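Local atomic coordinates of chromosome-partitioning ATPase Soj (Thermus thermophilus, PDB entry 1WCV), a protein that hydrolyses ATP and binds double-stranded DNA cooperatively in an ATP-dependent way, probably to partition the bacterial chromosome. Residues L31-K36 with T221-A226; V94-A99 with T127-A132; A102-L107 with N166-L171. All blocks are in the same frame, centred on the assembly; numbering follows the deposited sequence.

Interaction 1: L31-K36 with T221-A226; sequences LARLGK and TIAQHA
The guanidinium of R33 lies flat against the methyl of A223: CB stands over the centre of one face, 3.4 Å from R33 CZ, with R33 NE, NH1 and NH2 3.5 to 3.8 Å from the same CB. R33 reaches this place from the last turn of helix 18-33 with its chain extended from CG to NE, while CG sits anti to the carbonyl carbon (chi1 -72°). Q224 approaches the same group obliquely, its CG 4.5 Å from R33 NH2. The short helix 222-225 that presents A223 begins with a capping box. Q224 N donates to T221 OG1 at 3.2 Å, and T221 N returns a straighter bond to Q224 OE1 at 3.0 Å, in the carbonyl plane on a lone pair. Helix 18-33, whose first turn belongs to the P-loop, closes in a Schellman motif with G35 at positive phi. The direct contact is van der Waals packing of a methyl on the face of a cation. The salt bridge of R33 NH2 to D78 OD2 and the bond of R33 NH1 to A29 O together probably fix the guanidinium's rotation, and D78 OD1, bonded to T221 OG1, ties the cap of the second helix to the first.

Interaction 2: V94-A99 with T127-A132; sequences VELAGA and TLNALA
N129 and L96 meet where the end of helix 89-96 passes helix 125-133, their side chains crossing at about a right angle. The van der Waals part rests on the carboxamide nitrogen: N129 ND2 lies 3.4 Å from L96 CB and 3.7 Å from L96 CD1. L96 is poorly ordered, so these packing distances are less certain; beyond this contact its side chain also packs on P125, L126 and A102.

The polar part is slight. N129 ND2 gives A99 O a weak hydrogen bond of 3.4 Å, bent to 139° at the hydrogen. N129 OD1 is at 3.3 Å from the same A99 O, but both are acceptors and do not bond. A99 is brought round by a type II beta turn from L96 to A99, closed by A99 N to L96 O at 2.7 Å, with G98 at positive phi.

The stronger partners of the amide lie beside the contact: ND2 donates to P125 O, one turn back in its own helix, and OD1 accepts from L103 N at the start of helix 102-106. The buried carboxamide is therefore bonded through both its nitrogen and its oxygen, which should hold its plane. Within the P-loop NTPase fold it ties helix 125-133 to the start of helix 102-106, and touches the end of helix 89-96 and the turn after it. Its direct hold on A99 is marginal, and L96 supplies mainly apolar cover.

Interaction 3: A102-L107 with N166-L171; sequences ALREAL and NPRLRL
The Asx turn of N166, in the loop before strand 170-177, faces helix 102-106, and R104 and R168 meet between them. R104 NH2 and R168 NH1 are 3.1 Å apart, both donors of like charge, so the approach is not a bond. The side chains come from opposite directions. R168 NH1 lies over one face of the R104 guanidinium, 3.4 Å from R104 CZ, and also touches R104 CD at 3.2 Å; the two guanidinium planes are 34° apart, so the groups are tilted and not stacked. N166 CB stands at the edge of the R104 group, 4.2 Å from NH2. R104 gets there with CG anti to the backbone N (chi1 -177°) and a bend at chi3, whereas R168 bends at chi2.

In the Asx turn N166 OD1 accepts from R168 N at 3.3 Å, the donor lying 52° out of the carbonyl plane, and a type I beta turn from N166 to L169 is closed by L169 N to N166 O. N166 ND2 is anchored on A134 O and L131 O, joining this loop to the end of helix 125-133 in the P-loop NTPase fold. Charge on the R104 side is probably partly offset within the helix: E105 OE1 pairs with R104 NE at 3.5 Å, at the edge and in the plane of the guanidinium. The same carboxylate oxygen is 6.1 Å from R168 NH1, so it may ease the repulsion between the arginines without touching the second one. R104 NH2 also makes weak hydrogen bonds to A132 O and L165 O.

How the interactions relate
Interactions 2 and 3 are neighbours, their centres 10 Å apart, and two probable hydrogen bonds from helix 125-133 connect them. That helix therefore joins the turn after helix 89-96, helix 102-106 and the loop before strand 170-177, an outermost strand of the sheet within this chain. Along the chain the segments of these two contacts alternate, so the two contacts cross in sequence. Interaction 1 lies apart, its centre 30 Å from that of interaction 2 and 26 Å from that of interaction 3; interactions 1 and 2 flank the chain's centre on opposite sides. The segments of interaction 1 bracket the others in sequence, bringing helix 222-225 back to helix 18-33, which begins among the nucleotide-binding residues.

Interaction 1: L31-K36 with T221-A226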
ATOM      1  N   LEU A  31       7.494  13.634  -5.503  1.00 14.79           N
ATOM      2  CA  LEU A  31       6.868  14.701  -4.733  1.00 14.34           C
ATOM      3  C   LEU A  31       6.896  15.944  -5.634  1.00 17.45           C
ATOM      4  O   LEU A  31       5.993  16.778  -5.598  1.00 19.81           O
ATOM      5  CB  LEU A  31       7.635  14.945  -3.427  1.00 15.48           C
ATOM      6  CG  LEU A  31       7.442  13.894  -2.321  1.00 16.40           C
ATOM      7  CD1 LEU A  31       8.384  14.202  -1.162  1.00 18.41           C
ATOM      8  CD2 LEU A  31       5.995  13.885  -1.841  1.00 17.32           C
ATOM      9  N   ALA A  32       7.937  16.053  -6.456  1.00 19.21           N
ATOM     10  CA  ALA A  32       8.053  17.186  -7.377  1.00 22.99           C
ATOM     11  C   ALA A  32       6.923  17.111  -8.400  1.00 25.06           C
ATOM     12  O   ALA A  32       6.289  18.117  -8.718  1.00 26.89           O
ATOM     13  CB  ALA A  32       9.382  17.147  -8.093  1.00 23.22           C
ATOM     14  N   ARG A  33       6.677  15.913  -8.915  1.00 25.86           N
ATOM     15  CA  ARG A  33       5.625  15.716  -9.904  1.00 26.41           C
ATOM     16  C   ARG A  33       4.232  15.928  -9.322  1.00 28.39           C
ATOM     17  O   ARG A  33       3.256  16.036 -10.062  1.00 27.71           O
ATOM     18  CB  ARG A  33       5.754  14.328 -10.537  1.00 25.64           C
ATOM     19  CG  ARG A  33       6.950  14.219 -11.494  1.00 21.65           C
ATOM     20  CD  ARG A  33       7.178  12.792 -11.975  1.00 27.24           C
ATOM     21  NE  ARG A  33       8.160  12.717 -13.060  1.00 23.24           N
ATOM     22  CZ  ARG A  33       9.466  12.938 -12.924  1.00 26.39           C
ATOM     23  NH1 ARG A  33       9.981  13.249 -11.738  1.00 25.47           N
ATOM     24  NH2 ARG A  33      10.261  12.847 -13.985  1.00 25.96           N
ATOM     25  N   LEU A  34       4.138  15.993  -7.998  1.00 28.37           N
ATOM     26  CA  LEU A  34       2.860  16.237  -7.343  1.00 30.67           C
ATOM     27  C   LEU A  34       2.645  17.743  -7.244  1.00 31.50           C
ATOM     28  O   LEU A  34       1.650  18.203  -6.689  1.00 34.46           O
ATOM     29  CB  LEU A  34       2.833  15.622  -5.942  1.00 30.35           C
ATOM     30  CG  LEU A  34       2.611  14.111  -5.866  1.00 33.74           C
ATOM     31  CD1 LEU A  34       2.593  13.666  -4.407  1.00 35.15           C
ATOM     32  CD2 LEU A  34       1.293  13.760  -6.542  1.00 34.87           C
ATOM     33  N   GLY A  35       3.594  18.504  -7.781  1.00 31.83           N
ATOM     34  CA  GLY A  35       3.489  19.952  -7.754  1.00 32.79           C
ATOM     35  C   GLY A  35       4.089  20.606  -6.525  1.00 35.02           C
ATOM     36  O   GLY A  35       3.681  21.703  -6.138  1.00 35.38           O
ATOM     37  N   LYS A  36       5.063  19.943  -5.913  1.00 32.68           N
ATOM     38  CA  LYS A  36       5.718  20.477  -4.721  1.00 31.17           C
ATOM     39  C   LYS A  36       7.105  21.017  -5.058  1.00 29.47           C
ATOM     40  O   LYS A  36       7.811  20.435  -5.880  1.00 30.00           O
ATOM     41  CB  LYS A  36       5.878  19.374  -3.671  1.00 31.87           C
ATOM     42  CG  LYS A  36       4.602  18.654  -3.267  1.00 34.62           C
ATOM     43  CD  LYS A  36       3.717  19.508  -2.381  1.00 36.95           C
ATOM     44  CE  LYS A  36       2.571  18.680  -1.822  1.00 40.51           C
ATOM     45  NZ  LYS A  36       1.713  19.450  -0.883  1.00 42.88           N
ATOM     46  N   THR A 221      16.566   9.381 -12.264  1.00 18.05           N
ATOM     47  CA  THR A 221      15.543   8.925 -11.325  1.00 16.60           C
ATOM     48  C   THR A 221      14.793   7.811 -12.044  1.00 17.66           C
ATOM     49  O   THR A 221      14.892   7.680 -13.260  1.00 15.67           O
ATOM     50  CB  THR A 221      14.544  10.036 -10.986  1.00 15.39           C
ATOM     51  OG1 THR A 221      13.819  10.398 -12.168  1.00 17.72           O
ATOM     52  CG2 THR A 221      15.269  11.260 -10.422  1.00 17.75           C
ATOM     53  N   ILE A 222      14.047   6.997 -11.308  1.00 13.77           N
ATOM     54  CA  ILE A 222      13.316   5.922 -11.960  1.00 14.14           C
ATOM     55  C   ILE A 222      12.225   6.497 -12.875  1.00 15.08           C
ATOM     56  O   ILE A 222      11.811   5.863 -13.847  1.00 15.77           O
ATOM     57  CB  ILE A 222      12.698   4.951 -10.923  1.00 13.47           C
ATOM     58  CG1 ILE A 222      12.213   3.684 -11.625  1.00 14.52           C
ATOM     59  CG2 ILE A 222      11.553   5.622 -10.176  1.00 16.67           C
ATOM     60  CD1 ILE A 222      13.319   2.887 -12.272  1.00 15.54           C
ATOM     61  N   ALA A 223      11.763   7.702 -12.570  1.00 13.96           N
ATOM     62  CA  ALA A 223      10.746   8.328 -13.412  1.00 15.43           C
ATOM     63  C   ALA A 223      11.351   8.652 -14.785  1.00 19.65           C
ATOM     64  O   ALA A 223      10.664   8.590 -15.810  1.00 20.14           O
ATOM     65  CB  ALA A 223      10.226   9.594 -12.752  1.00 16.87           C
ATOM     66  N   GLN A 224      12.635   8.998 -14.799  1.00 19.08           N
ATOM     67  CA  GLN A 224      13.327   9.322 -16.048  1.00 17.69           C
ATOM     68  C   GLN A 224      13.767   8.058 -16.769  1.00 17.71           C
ATOM     69  O   GLN A 224      13.639   7.951 -17.986  1.00 22.16           O
ATOM     70  CB  GLN A 224      14.581  10.170 -15.789  1.00 16.13           C
ATOM     71  CG  GLN A 224      14.336  11.570 -15.266  1.00 16.01           C
ATOM     72  CD  GLN A 224      15.629  12.266 -14.877  1.00 23.78           C
ATOM     73  OE1 GLN A 224      16.370  11.791 -14.012  1.00 22.32           O
ATOM     74  NE2 GLN A 224      15.906  13.397 -15.516  1.00 25.07           N
ATOM     75  N   HIS A 225      14.278   7.100 -16.004  1.00 15.32           N
ATOM     76  CA  HIS A 225      14.793   5.850 -16.561  1.00 16.43           C
ATOM     77  C   HIS A 225      13.785   4.806 -17.044  1.00 17.73           C
ATOM     78  O   HIS A 225      13.953   4.213 -18.110  1.00 16.32           O
ATOM     79  CB  HIS A 225      15.725   5.202 -15.533  1.00 19.00           C
ATOM     80  CG  HIS A 225      16.453   4.002 -16.049  1.00 21.20           C
ATOM     81  ND1 HIS A 225      17.348   4.069 -17.095  1.00 20.91           N
ATOM     82  CD2 HIS A 225      16.422   2.704 -15.663  1.00 20.08           C
ATOM     83  CE1 HIS A 225      17.836   2.865 -17.330  1.00 16.47           C
ATOM     84  NE2 HIS A 225      17.292   2.018 -16.474  1.00 22.16           N
ATOM     85  N   ALA A 226      12.748   4.559 -16.251  1.00 16.26           N
ATOM     86  CA  ALA A 226      11.744   3.560 -16.604  1.00 16.19           C
ATOM     87  C   ALA A 226      10.464   3.905 -15.859  1.00 15.41           C
ATOM     88  O   ALA A 226      10.107   3.242 -14.892  1.00 15.50           O
ATOM     89  CB  ALA A 226      12.234   2.169 -16.200  1.00 18.21           C
TER

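Interaction 2: V94-A99 with T127-A132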
ATOM      1  N   VAL A  94      33.989  16.691  11.589  1.00 46.69           N
ATOM      2  CA  VAL A  94      34.886  16.830  12.691  1.00 45.17           C
ATOM      3  C   VAL A  94      34.273  17.925  13.577  1.00 45.26           C
ATOM      4  O   VAL A  94      34.063  17.692  14.769  1.00 48.04           O
ATOM      5  CB  VAL A  94      36.308  17.217  12.234  1.00 44.13           C
ATOM      6  CG1 VAL A  94      36.998  17.891  13.399  1.00 42.68           C
ATOM      7  CG2 VAL A  94      37.143  15.960  11.829  1.00 43.48           C
ATOM      8  N   GLU A  95      33.928  19.087  12.997  1.00 49.48           N
ATOM      9  CA  GLU A  95      33.328  20.251  13.705  1.00 50.43           C
ATOM     10  C   GLU A  95      31.808  20.182  14.035  1.00 52.32           C
ATOM     11  O   GLU A  95      31.309  20.803  15.052  1.00 52.84           O
ATOM     12  CB  GLU A  95      33.580  21.501  12.864  1.00 51.38           C
ATOM     13  CG  GLU A  95      34.507  21.297  11.642  1.00 53.90           C
ATOM     14  CD  GLU A  95      34.337  22.402  10.635  1.00 57.52           C
ATOM     15  OE1 GLU A  95      35.368  22.922  10.127  1.00 60.89           O
ATOM     16  OE2 GLU A  95      33.169  22.764  10.321  1.00 58.74           O
ATOM     17  N   LEU A  96      31.058  19.474  13.190  1.00 57.72           N
ATOM     18  CA  LEU A  96      29.625  19.320  13.409  1.00 60.63           C
ATOM     19  C   LEU A  96      29.440  18.498  14.666  1.00 61.11           C
ATOM     20  O   LEU A  96      28.402  18.572  15.310  1.00 61.56           O
ATOM     21  CB  LEU A  96      28.946  18.634  12.221  1.00 62.72           C
ATOM     22  CG  LEU A  96      28.880  19.465  10.936  1.00 65.95           C
ATOM     23  CD1 LEU A  96      28.068  18.716   9.902  1.00 67.72           C
ATOM     24  CD2 LEU A  96      28.249  20.831  11.197  1.00 68.11           C
ATOM     25  N   ALA A  97      30.453  17.711  15.011  1.00 61.15           N
ATOM     26  CA  ALA A  97      30.406  16.918  16.231  1.00 62.03           C
ATOM     27  C   ALA A  97      30.465  17.925  17.374  1.00 61.30           C
ATOM     28  O   ALA A  97      31.438  18.668  17.506  1.00 62.29           O
ATOM     29  CB  ALA A  97      31.597  15.978  16.295  1.00 63.24           C
ATOM     30  N   GLY A  98      29.416  17.953  18.186  1.00 59.66           N
ATOM     31  CA  GLY A  98      29.360  18.901  19.281  1.00 56.54           C
ATOM     32  C   GLY A  98      28.490  20.070  18.854  1.00 54.90           C
ATOM     33  O   GLY A  98      28.165  20.944  19.656  1.00 53.96           O
ATOM     34  N   ALA A  99      28.128  20.081  17.571  1.00 52.24           N
ATOM     35  CA  ALA A  99      27.280  21.120  16.991  1.00 49.12           C
ATOM     36  C   ALA A  99      26.166  20.429  16.201  1.00 47.00           C
ATOM     37  O   ALA A  99      26.137  20.466  14.967  1.00 46.00           O
ATOM     38  CB  ALA A  99      28.101  22.023  16.074  1.00 49.27           C
ATOM     39  N   THR A 127      24.467  12.529  10.377  1.00 18.71           N
ATOM     40  CA  THR A 127      23.182  11.866  10.564  1.00 19.30           C
ATOM     41  C   THR A 127      22.457  12.614  11.672  1.00 20.29           C
ATOM     42  O   THR A 127      21.278  12.947  11.553  1.00 17.59           O
ATOM     43  CB  THR A 127      23.358  10.408  11.012  1.00 18.19           C
ATOM     44  OG1 THR A 127      24.239   9.738  10.106  1.00 22.20           O
ATOM     45  CG2 THR A 127      22.007   9.688  11.044  1.00 19.97           C
ATOM     46  N   LEU A 128      23.180  12.877  12.755  1.00 17.68           N
ATOM     47  CA  LEU A 128      22.604  13.575  13.889  1.00 19.59           C
ATOM     48  C   LEU A 128      22.122  14.964  13.482  1.00 20.29           C
ATOM     49  O   LEU A 128      21.065  15.411  13.916  1.00 19.56           O
ATOM     50  CB  LEU A 128      23.629  13.671  15.024  1.00 22.18           C
ATOM     51  CG  LEU A 128      23.140  14.213  16.370  1.00 23.49           C
ATOM     52  CD1 LEU A 128      22.873  15.693  16.265  1.00 28.67           C
ATOM     53  CD2 LEU A 128      21.882  13.475  16.801  1.00 24.36           C
ATOM     54  N   ASN A 129      22.893  15.652  12.652  1.00 20.14           N
ATOM     55  CA  ASN A 129      22.482  16.984  12.206  1.00 19.21           C
ATOM     56  C   ASN A 129      21.195  16.911  11.384  1.00 21.11           C
ATOM     57  O   ASN A 129      20.385  17.839  11.395  1.00 19.15           O
ATOM     58  CB  ASN A 129      23.595  17.640  11.381  1.00 22.33           C
ATOM     59  CG  ASN A 129      24.480  18.539  12.217  1.00 28.34           C
ATOM     60  OD1 ASN A 129      24.133  19.690  12.495  1.00 28.75           O
ATOM     61  ND2 ASN A 129      25.622  18.012  12.642  1.00 30.68           N
ATOM     62  N   ALA A 130      21.006  15.805  10.676  1.00 18.08           N
ATOM     63  CA  ALA A 130      19.803  15.629   9.871  1.00 18.75           C
ATOM     64  C   ALA A 130      18.606  15.453  10.798  1.00 19.27           C
ATOM     65  O   ALA A 130      17.555  16.071  10.611  1.00 19.76           O
ATOM     66  CB  ALA A 130      19.954  14.404   8.968  1.00 16.08           C
ATOM     67  N   LEU A 131      18.784  14.619  11.817  1.00 18.79           N
ATOM     68  CA  LEU A 131      17.723  14.347  12.770  1.00 17.42           C
ATOM     69  C   LEU A 131      17.364  15.558  13.617  1.00 17.41           C
ATOM     70  O   LEU A 131      16.216  15.717  14.030  1.00 19.48           O
ATOM     71  CB  LEU A 131      18.123  13.183  13.674  1.00 16.33           C
ATOM     72  CG  LEU A 131      18.286  11.847  12.950  1.00 18.48           C
ATOM     73  CD1 LEU A 131      18.597  10.739  13.943  1.00 18.32           C
ATOM     74  CD2 LEU A 131      17.009  11.542  12.192  1.00 15.35           C
ATOM     75  N   ALA A 132      18.347  16.413  13.873  1.00 19.88           N
ATOM     76  CA  ALA A 132      18.115  17.602  14.684  1.00 19.86           C
ATOM     77  C   ALA A 132      17.419  18.701  13.897  1.00 22.19           C
ATOM     78  O   ALA A 132      16.835  19.611  14.480  1.00 22.65           O
ATOM     79  CB  ALA A 132      19.436  18.120  15.248  1.00 21.13           C
TER

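Interaction 3: A102-L107 with N166-L171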
ATOM      1  N   ALA A 102      23.684  22.535  13.816  1.00 28.63           N
ATOM      2  CA  ALA A 102      24.348  23.291  12.764  1.00 30.54           C
ATOM      3  C   ALA A 102      23.487  23.366  11.508  1.00 33.27           C
ATOM      4  O   ALA A 102      22.996  24.435  11.137  1.00 31.82           O
ATOM      5  CB  ALA A 102      25.683  22.653  12.438  1.00 33.43           C
ATOM      6  N   LEU A 103      23.316  22.222  10.856  1.00 30.70           N
ATOM      7  CA  LEU A 103      22.523  22.137   9.638  1.00 32.69           C
ATOM      8  C   LEU A 103      21.214  22.901   9.771  1.00 32.94           C
ATOM      9  O   LEU A 103      20.878  23.719   8.921  1.00 32.42           O
ATOM     10  CB  LEU A 103      22.229  20.671   9.301  1.00 30.92           C
ATOM     11  CG  LEU A 103      21.381  20.402   8.051  1.00 30.23           C
ATOM     12  CD1 LEU A 103      22.035  21.034   6.834  1.00 29.10           C
ATOM     13  CD2 LEU A 103      21.231  18.902   7.852  1.00 29.74           C
ATOM     14  N   ARG A 104      20.485  22.637  10.847  1.00 35.00           N
ATOM     15  CA  ARG A 104      19.205  23.292  11.079  1.00 41.85           C
ATOM     16  C   ARG A 104      19.256  24.810  10.937  1.00 44.96           C
ATOM     17  O   ARG A 104      18.431  25.402  10.240  1.00 44.70           O
ATOM     18  CB  ARG A 104      18.676  22.935  12.470  1.00 43.93           C
ATOM     19  CG  ARG A 104      17.304  23.510  12.766  1.00 48.99           C
ATOM     20  CD  ARG A 104      16.743  22.939  14.053  1.00 54.94           C
ATOM     21  NE  ARG A 104      17.447  23.432  15.232  1.00 59.02           N
ATOM     22  CZ  ARG A 104      17.367  22.873  16.436  1.00 61.04           C
ATOM     23  NH1 ARG A 104      18.036  23.394  17.454  1.00 62.17           N
ATOM     24  NH2 ARG A 104      16.630  21.784  16.619  1.00 60.59           N
ATOM     25  N   GLU A 105      20.226  25.438  11.591  1.00 48.06           N
ATOM     26  CA  GLU A 105      20.350  26.891  11.540  1.00 51.82           C
ATOM     27  C   GLU A 105      20.872  27.394  10.200  1.00 52.35           C
ATOM     28  O   GLU A 105      20.724  28.572   9.873  1.00 52.49           O
ATOM     29  CB  GLU A 105      21.267  27.378  12.667  1.00 54.86           C
ATOM     30  CG  GLU A 105      20.948  26.780  14.031  1.00 60.14           C
ATOM     31  CD  GLU A 105      19.521  27.051  14.486  1.00 64.52           C
ATOM     32  OE1 GLU A 105      19.131  26.522  15.551  1.00 66.46           O
ATOM     33  OE2 GLU A 105      18.791  27.790  13.788  1.00 65.98           O
ATOM     34  N   ALA A 106      21.480  26.503   9.423  1.00 51.52           N
ATOM     35  CA  ALA A 106      22.025  26.880   8.126  1.00 51.42           C
ATOM     36  C   ALA A 106      21.091  26.524   6.971  1.00 52.18           C
ATOM     37  O   ALA A 106      21.384  26.833   5.817  1.00 52.49           O
ATOM     38  CB  ALA A 106      23.381  26.219   7.921  1.00 50.23           C
ATOM     39  N   LEU A 107      19.972  25.877   7.281  1.00 51.87           N
ATOM     40  CA  LEU A 107      19.008  25.490   6.255  1.00 53.03           C
ATOM     41  C   LEU A 107      17.949  26.558   6.016  1.00 52.36           C
ATOM     42  O   LEU A 107      16.821  26.444   6.494  1.00 51.94           O
ATOM     43  CB  LEU A 107      18.314  24.178   6.637  1.00 54.14           C
ATOM     44  CG  LEU A 107      19.108  22.879   6.496  1.00 55.04           C
ATOM     45  CD1 LEU A 107      18.322  21.739   7.119  1.00 54.88           C
ATOM     46  CD2 LEU A 107      19.389  22.600   5.027  1.00 53.74           C
ATOM     47  N   ASN A 166      15.605  17.948  19.537  1.00 20.38           N
ATOM     48  CA  ASN A 166      14.593  18.398  18.590  1.00 18.69           C
ATOM     49  C   ASN A 166      13.197  17.885  18.934  1.00 20.32           C
ATOM     50  O   ASN A 166      12.791  16.820  18.482  1.00 20.25           O
ATOM     51  CB  ASN A 166      15.013  17.929  17.192  1.00 18.41           C
ATOM     52  CG  ASN A 166      13.998  18.263  16.128  1.00 18.69           C
ATOM     53  OD1 ASN A 166      13.106  19.076  16.342  1.00 21.57           O
ATOM     54  ND2 ASN A 166      14.137  17.639  14.963  1.00 18.27           N
ATOM     55  N   PRO A 167      12.438  18.655  19.734  1.00 19.56           N
ATOM     56  CA  PRO A 167      11.079  18.330  20.178  1.00 21.42           C
ATOM     57  C   PRO A 167      10.081  18.005  19.068  1.00 20.51           C
ATOM     58  O   PRO A 167       9.133  17.258  19.287  1.00 22.18           O
ATOM     59  CB  PRO A 167      10.663  19.581  20.953  1.00 25.24           C
ATOM     60  CG  PRO A 167      11.964  20.091  21.481  1.00 24.34           C
ATOM     61  CD  PRO A 167      12.871  19.947  20.297  1.00 21.96           C
ATOM     62  N   ARG A 168      10.279  18.564  17.883  1.00 21.91           N
ATOM     63  CA  ARG A 168       9.328  18.293  16.812  1.00 25.03           C
ATOM     64  C   ARG A 168       9.649  17.069  15.959  1.00 23.16           C
ATOM     65  O   ARG A 168       8.957  16.787  14.987  1.00 25.39           O
ATOM     66  CB  ARG A 168       9.141  19.526  15.919  1.00 32.57           C
ATOM     67  CG  ARG A 168      10.404  20.111  15.335  1.00 43.02           C
ATOM     68  CD  ARG A 168      11.024  21.119  16.278  1.00 51.64           C
ATOM     69  NE  ARG A 168      12.187  21.769  15.682  1.00 57.25           N
ATOM     70  CZ  ARG A 168      12.985  22.609  16.330  1.00 59.84           C
ATOM     71  NH1 ARG A 168      14.020  23.154  15.708  1.00 62.17           N
ATOM     72  NH2 ARG A 168      12.747  22.901  17.601  1.00 61.28           N
ATOM     73  N   LEU A 169      10.682  16.329  16.336  1.00 19.76           N
ATOM     74  CA  LEU A 169      11.060  15.134  15.588  1.00 22.05           C
ATOM     75  C   LEU A 169      10.054  13.997  15.781  1.00 20.97           C
ATOM     76  O   LEU A 169       9.724  13.619  16.907  1.00 21.87           O
ATOM     77  CB  LEU A 169      12.447  14.650  16.021  1.00 18.50           C
ATOM     78  CG  LEU A 169      12.995  13.461  15.219  1.00 21.97           C
ATOM     79  CD1 LEU A 169      13.172  13.870  13.758  1.00 21.29           C
ATOM     80  CD2 LEU A 169      14.336  13.017  15.803  1.00 21.02           C
ATOM     81  N   ARG A 170       9.575  13.451  14.671  1.00 22.03           N
ATOM     82  CA  ARG A 170       8.632  12.347  14.720  1.00 22.66           C
ATOM     83  C   ARG A 170       8.872  11.390  13.562  1.00 18.71           C
ATOM     84  O   ARG A 170       9.376  11.768  12.504  1.00 18.43           O
ATOM     85  CB  ARG A 170       7.191  12.853  14.647  1.00 30.10           C
ATOM     86  CG  ARG A 170       6.892  13.673  13.405  1.00 42.04           C
ATOM     87  CD  ARG A 170       5.402  13.692  13.095  1.00 52.92           C
ATOM     88  NE  ARG A 170       4.586  14.142  14.221  1.00 60.79           N
ATOM     89  CZ  ARG A 170       3.255  14.153  14.218  1.00 64.63           C
ATOM     90  NH1 ARG A 170       2.587  13.739  13.147  1.00 66.33           N
ATOM     91  NH2 ARG A 170       2.589  14.574  15.285  1.00 66.20           N
ATOM     92  N   LEU A 171       8.503  10.140  13.775  1.00 18.79           N
ATOM     93  CA  LEU A 171       8.648   9.134  12.744  1.00 13.81           C
ATOM     94  C   LEU A 171       7.492   9.299  11.762  1.00 12.33           C
ATOM     95  O   LEU A 171       6.342   9.318  12.178  1.00 14.88           O
ATOM     96  CB  LEU A 171       8.568   7.754  13.376  1.00 12.54           C
ATOM     97  CG  LEU A 171       8.522   6.562  12.429  1.00 14.40           C
ATOM     98  CD1 LEU A 171       9.873   6.419  11.732  1.00 14.10           C
ATOM     99  CD2 LEU A 171       8.170   5.314  13.245  1.00 13.98           C
TER